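Local coordinates for beta-ketoacyl-[acyl-carrier-protein] synthase FabY (Pseudomonas aeruginosa, PDB 4CW4), which catalyses the condensation of acetyl-CoA with malonyl-ACP to acetoacetyl-ACP, the primer with which fatty acid biosynthesis starts, at residues Arg93-Tyr98 / Ala170-Thr175; Asn312-Ile317 / His477-Ala482; His432-His437 / Val532-Ser537; Ser489-Phe494 / Gly547-Pro552. All blocks are in the same frame, centred on the assembly; numbering follows the deposited sequence. Where two conformers were deposited one is given.

Contact 1 (Arg93-Tyr98 / Ala170-Thr175); sequences RIEPQY and AGQLPT
Gln172, just past strand 169-171, reaches into the loop that follows strand 91-93, making a polar side-chain-to-backbone clasp where this two-stranded antiparallel sheet ends. Its amide bridges the two chains where they diverge. NE2 gives one hydrogen to Arg93 O at 3.0 Å and the other to Ala170 O in its own segment; both acceptors lie in the amide plane, although the amide nitrogen stands above each carbonyl plane. OE1 in turn accepts from Glu95 N at 2.9 Å. With three bonds on its two ends, the amide cannot easily flip, and a glutamine, donor and acceptor in one flat group, suits a place facing two carbonyls and one N-H. Tyr98 lies against the same side chain, its CE2 3.5 Å from Gln172 CG, with ring and amide planes 74° apart.

Farther out, Thr175 OG1 donates to the syn lone pair of Glu95 OE1, at 2.6 Å, while Gln97 NE2 meets that oxygen on its anti side. A water joins Gln97 NE2, Tyr98 OH and Leu173 O. Arg92 pairs with Glu95 OE2 and also holds Thr175 OG1, whereas Tyr98 OH bonds to Glu365. On the apolar side Ile94 CG1 packs on Ala170 CB at 3.8 Å. Helix 190-204 borders the contact through Arg190, which touches Tyr98 and Leu173.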
loop_
_atom_site.group_PDB
_atom_site.type_symbol
_atom_site.label_atom_id
_atom_site.label_comp_id
_atom_site.label_asym_id
_atom_site.label_seq_id
_atom_site.Cartn_x
_atom_site.Cartn_y
_atom_site.Cartn_z
ATOM N N ARG A 93 26.122 -10.605 -10.169
ATOM C CA ARG A 93 26.583 -10.470 -8.789
ATOM C C ARG A 93 26.342 -9.039 -8.323
ATOM O O ARG A 93 26.479 -8.086 -9.093
ATOM C CB ARG A 93 28.076 -10.838 -8.663
ATOM C CG ARG A 93 28.541 -11.135 -7.231
ATOM C CD ARG A 93 29.968 -11.690 -7.200
ATOM N NE ARG A 93 30.265 -12.408 -5.939
ATOM C CZ ARG A 93 30.611 -11.814 -4.798
ATOM N NH1 ARG A 93 30.730 -10.482 -4.727
ATOM N NH2 ARG A 93 30.853 -12.547 -3.718
ATOM N N ILE A 94 25.972 -8.893 -7.057
ATOM C CA ILE A 94 25.677 -7.591 -6.475
ATOM C C ILE A 94 26.933 -6.729 -6.399
ATOM O O ILE A 94 27.956 -7.160 -5.862
ATOM C CB ILE A 94 25.085 -7.743 -5.067
ATOM C CG1 ILE A 94 23.732 -8.468 -5.138
ATOM C CG2 ILE A 94 24.920 -6.361 -4.398
ATOM C CD1 ILE A 94 23.197 -8.891 -3.791
ATOM N N GLU A 95 26.829 -5.516 -6.923
ATOM C CA GLU A 95 27.977 -4.621 -7.093
ATOM C C GLU A 95 28.104 -3.635 -5.938
ATOM O O GLU A 95 27.148 -3.401 -5.199
ATOM C CB GLU A 95 27.883 -3.931 -8.462
ATOM C CG GLU A 95 28.012 -4.954 -9.592
ATOM C CD GLU A 95 27.842 -4.385 -10.976
ATOM O OE1 GLU A 95 27.745 -3.145 -11.123
ATOM O OE2 GLU A 95 27.829 -5.200 -11.928
ATOM N N PRO A 96 29.306 -3.061 -5.767
ATOM C CA PRO A 96 29.581 -2.286 -4.554
ATOM C C PRO A 96 28.730 -1.048 -4.336
ATOM O O PRO A 96 28.623 -0.578 -3.206
ATOM C CB PRO A 96 31.042 -1.860 -4.709
ATOM C CG PRO A 96 31.601 -2.652 -5.815
ATOM C CD PRO A 96 30.498 -3.228 -6.617
ATOM N N GLN A 97 28.149 -0.513 -5.397
ATOM C CA GLN A 97 27.310 0.660 -5.280
ATOM C C GLN A 97 26.025 0.373 -4.476
ATOM O O GLN A 97 25.335 1.301 -4.067
ATOM C CB GLN A 97 26.996 1.266 -6.656
ATOM C CG GLN A 97 26.206 0.376 -7.630
ATOM C CD GLN A 97 27.088 -0.471 -8.520
ATOM O OE1 GLN A 97 28.240 -0.764 -8.185
ATOM N NE2 GLN A 97 26.549 -0.881 -9.670
ATOM N N TYR A 98 25.714 -0.910 -4.272
ATOM C CA TYR A 98 24.621 -1.338 -3.387
ATOM C C TYR A 98 25.119 -1.758 -2.015
ATOM O O TYR A 98 24.701 -1.215 -0.992
ATOM C CB TYR A 98 23.836 -2.507 -4.011
ATOM C CG TYR A 98 23.291 -2.143 -5.355
ATOM C CD1 TYR A 98 22.095 -1.464 -5.476
ATOM C CD2 TYR A 98 23.996 -2.429 -6.500
ATOM C CE1 TYR A 98 21.606 -1.086 -6.710
ATOM C CE2 TYR A 98 23.520 -2.063 -7.734
ATOM C CZ TYR A 98 22.333 -1.395 -7.836
ATOM O OH TYR A 98 21.917 -1.045 -9.094
ATOM N N ALA A 170 21.614 -10.075 -7.871
ATOM C CA ALA A 170 20.421 -9.227 -7.979
ATOM C C ALA A 170 20.277 -8.670 -9.381
ATOM O O ALA A 170 21.265 -8.581 -10.120
ATOM C CB ALA A 170 20.497 -8.082 -6.995
ATOM N N GLY A 171 19.051 -8.279 -9.729
ATOM C CA GLY A 171 18.798 -7.512 -10.943
ATOM C C GLY A 171 19.005 -6.038 -10.674
ATOM O O GLY A 171 18.223 -5.416 -9.969
ATOM N N GLN A 172 20.076 -5.498 -11.249
ATOM C CA GLN A 172 20.578 -4.152 -10.960
ATOM C C GLN A 172 20.520 -3.275 -12.187
ATOM O O GLN A 172 20.812 -3.753 -13.286
ATOM C CB GLN A 172 22.039 -4.263 -10.504
ATOM C CG GLN A 172 22.204 -5.005 -9.180
ATOM C CD GLN A 172 23.573 -5.624 -9.036
ATOM O OE1 GLN A 172 24.523 -4.965 -8.609
ATOM N NE2 GLN A 172 23.687 -6.896 -9.380
ATOM N N LEU A 173 20.166 -2.003 -12.025
ATOM C CA LEU A 173 20.284 -1.073 -13.143
ATOM C C LEU A 173 21.670 -1.143 -13.772
ATOM O O LEU A 173 22.645 -1.477 -13.096
ATOM C CB LEU A 173 20.006 0.367 -12.699
ATOM C CG LEU A 173 18.595 0.685 -12.187
ATOM C CD1 LEU A 173 18.358 2.184 -12.021
ATOM C CD2 LEU A 173 17.536 0.082 -13.086
ATOM N N PRO A 174 21.765 -0.835 -15.079
ATOM C CA PRO A 174 23.073 -0.906 -15.737
ATOM C C PRO A 174 24.177 -0.146 -14.981
ATOM O O PRO A 174 23.988 1.001 -14.558
ATOM C CB PRO A 174 22.812 -0.282 -17.107
ATOM C CG PRO A 174 21.351 -0.573 -17.368
ATOM C CD PRO A 174 20.709 -0.407 -16.016
ATOM N N THR A 175 25.326 -0.796 -14.824
ATOM C CA THR A 175 26.391 -0.226 -14.004
ATOM C C THR A 175 26.817 1.112 -14.576
ATOM O O THR A 175 27.168 1.212 -15.765
ATOM C CB THR A 175 27.585 -1.148 -13.955
ATOM O OG1 THR A 175 27.166 -2.450 -13.547
ATOM C CG2 THR A 175 28.664 -0.610 -12.999
HETATM O O HOH W 1 23.833 -0.216 -10.925
#

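Contact 2 (Asn312-Ile317 / His477-Ala482)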
loop_
_atom_site.group_PDB
_atom_site.type_symbol
_atom_site.label_atom_id
_atom_site.label_comp_id
_atom_site.label_asym_id
_atom_site.label_seq_id
_atom_site.Cartn_x
_atom_site.Cartn_y
_atom_site.Cartn_z
ATOM N N ASN A 312 4.939 1.347 -11.043
ATOM C CA ASN A 312 5.462 1.041 -9.716
ATOM C C ASN A 312 6.944 1.382 -9.689
ATOM O O ASN A 312 7.588 1.552 -10.735
ATOM C CB ASN A 312 5.273 -0.445 -9.389
ATOM C CG ASN A 312 3.879 -0.782 -8.902
ATOM O OD1 ASN A 312 3.104 -1.447 -9.594
ATOM N ND2 ASN A 312 3.553 -0.334 -7.706
ATOM N N SER A 313 7.492 1.461 -8.480
ATOM C CA SER A 313 8.904 1.666 -8.292
ATOM C C SER A 313 9.351 0.912 -7.053
ATOM O O SER A 313 8.801 1.125 -5.974
ATOM C CB SER A 313 9.223 3.132 -8.098
ATOM O OG SER A 313 10.635 3.269 -8.032
ATOM N N GLU A 314 10.314 0.029 -7.219
ATOM C CA GLU A 314 10.848 -0.757 -6.121
ATOM C C GLU A 314 12.367 -0.800 -6.224
ATOM O O GLU A 314 12.922 -1.124 -7.270
ATOM C CB GLU A 314 10.282 -2.180 -6.122
ATOM C CG GLU A 314 10.430 -2.890 -4.785
ATOM C CD GLU A 314 9.192 -2.811 -3.925
ATOM O OE1 GLU A 314 8.088 -3.141 -4.399
ATOM O OE2 GLU A 314 9.323 -2.467 -2.739
ATOM N N ALA A 315 13.027 -0.480 -5.114
ATOM C CA ALA A 315 14.473 -0.501 -5.010
ATOM C C ALA A 315 14.829 -1.253 -3.723
ATOM O O ALA A 315 15.137 -0.660 -2.695
ATOM C CB ALA A 315 15.038 0.933 -4.986
ATOM N N PRO A 316 14.756 -2.590 -3.774
ATOM C CA PRO A 316 14.877 -3.417 -2.579
ATOM C C PRO A 316 16.243 -4.068 -2.404
ATOM O O PRO A 316 16.346 -4.964 -1.569
ATOM C CB PRO A 316 13.848 -4.491 -2.854
ATOM C CG PRO A 316 14.031 -4.741 -4.340
ATOM C CD PRO A 316 14.369 -3.394 -4.946
ATOM N N ILE A 317 17.266 -3.636 -3.141
ATOM C CA ILE A 317 18.573 -4.261 -3.041
ATOM C C ILE A 317 19.297 -3.665 -1.823
ATOM O O ILE A 317 20.112 -2.753 -1.942
ATOM C CB ILE A 317 19.399 -4.145 -4.324
ATOM C CG1 ILE A 317 18.587 -4.633 -5.541
ATOM C CG2 ILE A 317 20.669 -4.952 -4.173
ATOM C CD1 ILE A 317 19.254 -4.356 -6.873
ATOM N N HIS A 477 13.316 -10.369 -10.159
ATOM C CA HIS A 477 11.997 -10.133 -9.605
ATOM C C HIS A 477 11.972 -8.795 -8.880
ATOM O O HIS A 477 12.504 -8.666 -7.782
ATOM C CB HIS A 477 11.701 -11.265 -8.631
ATOM C CG HIS A 477 10.280 -11.331 -8.195
ATOM N ND1 HIS A 477 9.431 -10.258 -8.303
ATOM C CD2 HIS A 477 9.550 -12.343 -7.668
ATOM C CE1 HIS A 477 8.229 -10.607 -7.873
ATOM N NE2 HIS A 477 8.273 -11.866 -7.480
ATOM N N SER A 478 11.358 -7.795 -9.503
ATOM C CA SER A 478 11.327 -6.434 -8.953
ATOM C C SER A 478 10.114 -6.161 -8.065
ATOM O O SER A 478 9.770 -5.011 -7.796
ATOM C CB SER A 478 11.391 -5.403 -10.079
ATOM O OG SER A 478 10.281 -5.583 -10.940
ATOM N N LEU A 479 9.498 -7.225 -7.566
ATOM C CA LEU A 479 8.523 -7.121 -6.479
ATOM C C LEU A 479 7.288 -6.366 -6.991
ATOM O O LEU A 479 6.618 -6.873 -7.884
ATOM C CB LEU A 479 9.149 -6.508 -5.222
ATOM C CG LEU A 479 10.386 -7.220 -4.654
ATOM C CD1 LEU A 479 10.769 -6.638 -3.307
ATOM C CD2 LEU A 479 10.202 -8.740 -4.547
ATOM N N ALA A 480 6.981 -5.175 -6.460
ATOM C CA ALA A 480 5.808 -4.447 -6.964
ATOM C C ALA A 480 5.832 -4.298 -8.479
ATOM O O ALA A 480 4.804 -4.402 -9.138
ATOM C CB ALA A 480 5.663 -3.054 -6.339
ATOM N N THR A 481 7.014 -4.063 -9.025
ATOM C CA THR A 481 7.133 -3.687 -10.426
ATOM C C THR A 481 7.200 -4.906 -11.343
ATOM O O THR A 481 7.258 -4.764 -12.558
ATOM C CB THR A 481 8.393 -2.813 -10.594
ATOM O OG1 THR A 481 8.395 -1.834 -9.552
ATOM C CG2 THR A 481 8.439 -2.111 -11.942
ATOM N N ALA A 482 7.159 -6.099 -10.763
ATOM C CA ALA A 482 7.407 -7.306 -11.544
ATOM C C ALA A 482 6.496 -7.425 -12.773
ATOM O O ALA A 482 6.950 -7.705 -13.874
ATOM C CB ALA A 482 7.273 -8.530 -10.691
#
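Glu314, at the end of strand 307-314, supplies the one hydrogen bond between the segments: its OE1 accepts from Ala480 N at 3.1 Å, with an N-H...O angle of 151°. The donor comes to the anti side of the carboxylate, 23° out of its plane. The chain bends at chi2, which brings the carboxylate back over the 477-482 loop, and the backbone N-H groups of Ile229 and Met230 bind OE1 and OE2 respectively. A buried carboxylate surrounded by three backbone N-H groups is well satisfied, and these donors would be expected to stabilise its negative charge.

Other polar side chains meet across the segments without bonding to one another. Thr481 OG1 rests 3.4 Å from Asn312 CB and bonds to Ser366 O, while Asn312 ND2 is held by Gly227 O. The Asn312 amide lies beside Ala480, whose small methyl fits between this amide and Glu314.

The setting is the thiolase-like ketosynthase core, where the loop entering helix 482-496 carries His477, predicted to be catalytic. Leu479 N donates to His477 ND1 at 3.1 Å, a bond that helps to set the turn of the imidazole although the donor is tilted 31° from the ring plane. Leu479 CD2 lies over the rim of one face of that ring.

Apolar packing completes the interface. The Leu479 side chain slides past the Pro316 ring, its CD1 3.8 Å from Pro316 CB, and Leu479 CB lies against the bent Glu314 chain. Leu479 also touches Cys286, the inferred nucleophile, while Thr288 of helix 288-301 packs on Ala480 and Asn312.

Contact 3 (His432-His437 / Val532-Ser537); sequences HASFVH and VCFINS
Phe435 and Cys533 sit side by side on neighbouring parallel strands, and the sulfur lies over the phenyl face: Cys533 SG is 3.8 Å from the Phe435 ring centroid and 21° off the ring normal. Phe435 has its CG between the backbone N and the carbonyl carbon (chi1 68°), which swings the ring across toward the other strand; Cys533 CB also touches the ring face, 3.5 Å from Phe435 CE1. The same sulfur meets His437 from another direction, in the plane of the imidazole at its edge, 3.7 Å from His437 CD2. A compact, polarisable cysteine can thus serve two rings at once. Beyond it Ile535 CD1 packs against His437 CB.

Strands 434-437 and 532-537 run parallel in register, Ser434 beside Val532 through His437 beside Ile535, in the C-terminal half of the thiolase fold. Backbone bonds alternate from strand to strand, Phe435 N to Val532 O (3.0 Å) and Phe534 N to Phe435 O (2.9 Å) among them, and the last joins Asn536 N to His437 O.

On the face bearing Ser434, Val436, Val532 and Phe534, Ser434 OG comes to the edge of the Phe534 ring, 3.5 Å from Phe534 CE2, while Val532 CG1, from the same strand as that ring, lies over the rim of one face. Val430 O and Trp466 NE1 hold the hydroxyl. Helix 409-425 covers this side through Val418 and Ala421; helix 482-496 covers the other, with Ser489 and Ala490 against His437. Asn536, near the predicted catalytic His439, is held by Ser546, Asn410 and Glu450.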
loop_
_atom_site.group_PDB
_atom_site.type_symbol
_atom_site.label_atom_id
_atom_site.label_comp_id
_atom_site.label_asym_id
_atom_site.label_seq_id
_atom_site.Cartn_x
_atom_site.Cartn_y
_atom_site.Cartn_z
ATOM N N HIS A 432 -4.113 -19.549 -31.446
ATOM C CA HIS A 432 -2.983 -19.549 -32.363
ATOM C C HIS A 432 -2.180 -18.265 -32.419
ATOM O O HIS A 432 -1.156 -18.215 -33.089
ATOM C CB HIS A 432 -3.484 -19.914 -33.764
ATOM C CG HIS A 432 -4.173 -21.234 -33.815
ATOM N ND1 HIS A 432 -3.500 -22.426 -33.660
ATOM C CD2 HIS A 432 -5.480 -21.554 -33.957
ATOM C CE1 HIS A 432 -4.360 -23.426 -33.735
ATOM N NE2 HIS A 432 -5.568 -22.923 -33.909
ATOM N N ALA A 433 -2.606 -17.245 -31.681
ATOM C CA ALA A 433 -1.907 -15.971 -31.697
ATOM C C ALA A 433 -1.887 -15.321 -30.323
ATOM O O ALA A 433 -1.929 -14.097 -30.214
ATOM C CB ALA A 433 -2.528 -15.040 -32.716
ATOM N N SER A 434 -1.799 -16.140 -29.277
ATOM C CA SER A 434 -1.616 -15.605 -27.927
ATOM C C SER A 434 -0.398 -16.232 -27.262
ATOM O O SER A 434 0.030 -17.323 -27.636
ATOM C CB SER A 434 -2.880 -15.777 -27.057
ATOM O OG SER A 434 -3.002 -17.086 -26.556
ATOM N N PHE A 435 0.162 -15.519 -26.288
ATOM C CA PHE A 435 1.290 -16.013 -25.508
ATOM C C PHE A 435 1.125 -15.595 -24.053
ATOM O O PHE A 435 0.308 -14.725 -23.723
ATOM C CB PHE A 435 2.642 -15.579 -26.109
ATOM C CG PHE A 435 2.954 -14.092 -26.026
ATOM C CD1 PHE A 435 2.251 -13.156 -26.780
ATOM C CD2 PHE A 435 4.015 -13.644 -25.243
ATOM C CE1 PHE A 435 2.583 -11.796 -26.720
ATOM C CE2 PHE A 435 4.336 -12.296 -25.177
ATOM C CZ PHE A 435 3.619 -11.376 -25.921
ATOM N N VAL A 436 1.896 -16.246 -23.191
ATOM C CA VAL A 436 1.833 -16.000 -21.761
ATOM C C VAL A 436 3.163 -15.446 -21.278
ATOM O O VAL A 436 4.231 -16.010 -21.525
ATOM C CB VAL A 436 1.540 -17.301 -20.977
ATOM C CG1 VAL A 436 1.521 -17.034 -19.457
ATOM C CG2 VAL A 436 0.238 -17.946 -21.431
ATOM N N HIS A 437 3.094 -14.311 -20.606
ATOM C CA HIS A 437 4.193 -13.821 -19.788
ATOM C C HIS A 437 4.025 -14.463 -18.426
ATOM O O HIS A 437 3.256 -13.990 -17.574
ATOM C CB HIS A 437 4.200 -12.291 -19.715
ATOM C CG HIS A 437 5.315 -11.691 -20.505
ATOM N ND1 HIS A 437 6.593 -11.612 -20.008
ATOM C CD2 HIS A 437 5.367 -11.222 -21.780
ATOM C CE1 HIS A 437 7.389 -11.111 -20.936
ATOM N NE2 HIS A 437 6.667 -10.861 -22.019
ATOM N N VAL A 532 -2.209 -11.266 -28.700
ATOM C CA VAL A 532 -2.707 -11.174 -27.335
ATOM C C VAL A 532 -1.671 -11.726 -26.377
ATOM O O VAL A 532 -1.115 -12.786 -26.622
ATOM C CB VAL A 532 -3.987 -11.993 -27.172
ATOM C CG1 VAL A 532 -4.474 -12.002 -25.698
ATOM C CG2 VAL A 532 -5.057 -11.470 -28.100
ATOM N N CYS A 533 -1.429 -11.000 -25.278
ATOM C CA CYS A 533 -0.575 -11.507 -24.213
ATOM C C CYS A 533 -1.340 -11.583 -22.901
ATOM O O CYS A 533 -2.050 -10.634 -22.522
ATOM C CB CYS A 533 0.644 -10.616 -23.998
ATOM S SG CYS A 533 1.799 -11.286 -22.772
ATOM N N PHE A 534 -1.177 -12.708 -22.213
ATOM C CA PHE A 534 -1.664 -12.877 -20.855
ATOM C C PHE A 534 -0.490 -12.685 -19.899
ATOM O O PHE A 534 0.481 -13.460 -19.917
ATOM C CB PHE A 534 -2.258 -14.264 -20.704
ATOM C CG PHE A 534 -3.395 -14.515 -21.654
ATOM C CD1 PHE A 534 -4.624 -13.947 -21.426
ATOM C CD2 PHE A 534 -3.220 -15.286 -22.784
ATOM C CE1 PHE A 534 -5.667 -14.152 -22.283
ATOM C CE2 PHE A 534 -4.260 -15.488 -23.655
ATOM C CZ PHE A 534 -5.487 -14.921 -23.407
ATOM N N ILE A 535 -0.579 -11.635 -19.085
ATOM C CA ILE A 535 0.426 -11.342 -18.066
ATOM C C ILE A 535 0.005 -12.044 -16.773
ATOM O O ILE A 535 -1.093 -11.784 -16.268
ATOM C CB ILE A 535 0.511 -9.829 -17.782
ATOM C CG1 ILE A 535 0.687 -8.998 -19.063
ATOM C CG2 ILE A 535 1.635 -9.546 -16.800
ATOM C CD1 ILE A 535 1.893 -9.282 -19.861
ATOM N N ASN A 536 0.848 -12.933 -16.255
ATOM C CA ASN A 536 0.507 -13.689 -15.068
ATOM C C ASN A 536 1.401 -13.355 -13.879
ATOM O O ASN A 536 2.625 -13.236 -14.017
ATOM C CB ASN A 536 0.565 -15.191 -15.339
ATOM C CG ASN A 536 -0.226 -15.976 -14.304
ATOM O OD1 ASN A 536 -1.318 -15.553 -13.895
ATOM N ND2 ASN A 536 0.342 -17.075 -13.821
ATOM N N SER A 537 0.789 -13.187 -12.717
ATOM C CA SER A 537 1.535 -12.744 -11.540
ATOM C C SER A 537 0.916 -13.221 -10.240
ATOM O O SER A 537 -0.287 -13.491 -10.121
ATOM C CB SER A 537 1.644 -11.222 -11.522
ATOM O OG SER A 537 2.583 -10.750 -10.579
#

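Contact 4 (Ser489-Phe494 / Gly547-Pro552)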
loop_
_atom_site.group_PDB
_atom_site.type_symbol
_atom_site.label_atom_id
_atom_site.label_comp_id
_atom_site.label_asym_id
_atom_site.label_seq_id
_atom_site.Cartn_x
_atom_site.Cartn_y
_atom_site.Cartn_z
ATOM N N SER A 489 7.826 -5.786 -21.586
ATOM C CA SER A 489 8.441 -6.754 -22.484
ATOM C C SER A 489 7.441 -7.248 -23.532
ATOM O O SER A 489 7.780 -7.364 -24.716
ATOM C CB SER A 489 9.015 -7.931 -21.719
ATOM O OG SER A 489 9.523 -8.868 -22.644
ATOM N N ALA A 490 6.205 -7.498 -23.101
ATOM C CA ALA A 490 5.172 -7.956 -24.024
ATOM C C ALA A 490 5.015 -6.990 -25.195
ATOM O O ALA A 490 4.800 -7.401 -26.342
ATOM C CB ALA A 490 3.841 -8.129 -23.311
ATOM N N LEU A 491 5.119 -5.699 -24.916
ATOM C CA LEU A 491 4.920 -4.702 -25.951
ATOM C C LEU A 491 6.008 -4.807 -27.002
ATOM O O LEU A 491 5.787 -4.516 -28.170
ATOM C CB LEU A 491 4.917 -3.303 -25.349
ATOM C CG LEU A 491 3.864 -3.046 -24.257
ATOM C CD1 LEU A 491 3.870 -1.577 -23.865
ATOM C CD2 LEU A 491 2.467 -3.502 -24.726
ATOM N N GLY A 492 7.189 -5.214 -26.561
ATOM C CA GLY A 492 8.304 -5.435 -27.455
ATOM C C GLY A 492 8.063 -6.608 -28.385
ATOM O O GLY A 492 8.426 -6.567 -29.566
ATOM N N THR A 493 7.476 -7.683 -27.862
ATOM C CA THR A 493 7.087 -8.804 -28.731
ATOM C C THR A 493 6.114 -8.345 -29.821
ATOM O O THR A 493 6.245 -8.742 -30.977
ATOM C CB THR A 493 6.525 -9.974 -27.912
ATOM O OG1 THR A 493 7.586 -10.522 -27.130
ATOM C CG2 THR A 493 5.904 -11.078 -28.805
ATOM N N PHE A 494 5.132 -7.527 -29.464
ATOM C CA PHE A 494 4.231 -6.986 -30.473
ATOM C C PHE A 494 4.997 -6.175 -31.533
ATOM O O PHE A 494 4.713 -6.281 -32.727
ATOM C CB PHE A 494 3.152 -6.093 -29.833
ATOM C CG PHE A 494 2.151 -6.819 -28.979
ATOM C CD1 PHE A 494 1.744 -8.104 -29.268
ATOM C CD2 PHE A 494 1.623 -6.187 -27.864
ATOM C CE1 PHE A 494 0.830 -8.754 -28.460
ATOM C CE2 PHE A 494 0.717 -6.822 -27.068
ATOM C CZ PHE A 494 0.313 -8.113 -27.373
ATOM N N GLY A 547 -3.525 -10.343 -16.427
ATOM C CA GLY A 547 -3.953 -9.258 -17.292
ATOM C C GLY A 547 -4.006 -9.638 -18.758
ATOM O O GLY A 547 -3.238 -10.498 -19.211
ATOM N N VAL A 548 -4.877 -8.961 -19.501
ATOM C CA VAL A 548 -5.037 -9.180 -20.937
ATOM C C VAL A 548 -4.573 -7.944 -21.698
ATOM O O VAL A 548 -5.083 -6.839 -21.489
ATOM C CB VAL A 548 -6.515 -9.477 -21.289
ATOM C CG1 VAL A 548 -6.660 -9.754 -22.780
ATOM C CG2 VAL A 548 -7.023 -10.654 -20.485
ATOM N N VAL A 549 -3.611 -8.143 -22.592
ATOM C CA VAL A 549 -3.070 -7.066 -23.411
ATOM C C VAL A 549 -3.255 -7.428 -24.879
ATOM O O VAL A 549 -2.908 -8.528 -25.300
ATOM C CB VAL A 549 -1.552 -6.849 -23.141
ATOM C CG1 VAL A 549 -1.075 -5.548 -23.786
ATOM C CG2 VAL A 549 -1.238 -6.884 -21.656
ATOM N N LEU A 550 -3.821 -6.499 -25.638
ATOM C CA LEU A 550 -4.043 -6.652 -27.071
ATOM C C LEU A 550 -2.984 -5.887 -27.843
ATOM O O LEU A 550 -2.530 -4.833 -27.402
ATOM C CB LEU A 550 -5.418 -6.108 -27.463
ATOM C CG LEU A 550 -6.616 -6.582 -26.635
ATOM C CD1 LEU A 550 -7.903 -5.948 -27.172
ATOM C CD2 LEU A 550 -6.697 -8.107 -26.638
ATOM N N SER A 551 -2.591 -6.412 -29.004
ATOM C CA SER A 551 -1.595 -5.766 -29.834
ATOM C C SER A 551 -2.102 -4.459 -30.434
ATOM O O SER A 551 -3.315 -4.232 -30.524
ATOM C CB SER A 551 -1.222 -6.688 -31.012
ATOM O OG SER A 551 -2.334 -6.800 -31.884
ATOM N N PRO A 552 -1.166 -3.633 -30.933
ATOM C CA PRO A 552 -1.592 -2.476 -31.723
ATOM C C PRO A 552 -2.506 -2.830 -32.899
ATOM O O PRO A 552 -3.458 -2.087 -33.153
ATOM C CB PRO A 552 -0.276 -1.881 -32.199
ATOM C CG PRO A 552 0.686 -2.236 -31.126
ATOM C CD PRO A 552 0.284 -3.606 -30.666
#
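Phe494 lays its ring on the CA and CB of Ser551, and here the contact is tight. Ser551 CB stands 3.8 Å from the Phe494 ring centroid, 15° off the normal, a CH-pi contact over the face; Ser551 CA lies over the centre of the same face, 3.7 Å above the plane. Ala490 O, one turn earlier in the helix, lies over the rim of the opposite face, and the phenyl is clamped between its own helix and the end of the strand. A flat aromatic group suits so narrow a slot. Phe494 CG is anti to the carbonyl carbon (chi1 -68°), an orientation that carries the ring out from the helix to the strand end, where Val549 CG1 abuts the ring edge in plane, 4.0 Å from Phe494 CE2.

This is helix 482-496 packed on strand 543-550 of the ketosynthase core, just where the strand gives way to helix 552-563. Ser551 is the N-cap of that helix: its OG accepts from Ile554 N and also bonds to Glu531, while its CB faces the phenyl.

Packing is looser at Leu491, whose CD2 touches Val549 CG1 at 4.2 Å, the two side chains crossing at about a right angle. On the side toward solvent, Pro552 CD rests against the ring and Phe494 CB, 3.9 Å from the latter; both residues are partly exposed. Toward the interior, Ala490 faces Cys533 and Ile535 of the adjoining strand.

Contacts 3 and 4 are neighbours, their centres about 8 Å apart: Cys533 N lies 2.9 Å from Val549 O and Ile535 O 2.8 Å from Gly547 N, probable hydrogen bonds between adjacent antiparallel strands. Helix 482-496, used by contact 4, follows directly on the 477-482 loop of contact 2, whose centre is about 22 Å from that of contact 3. Contact 1 packs on contact 2 through Ile317, whose CD1 is 3.4 Å from Gly171 O. Contact 2 holds the predicted catalytic His477 and touches Cys286; contact 3 approaches His439 through Asn536, about 5 Å between side chains, whereas contact 4 lies away from these sites.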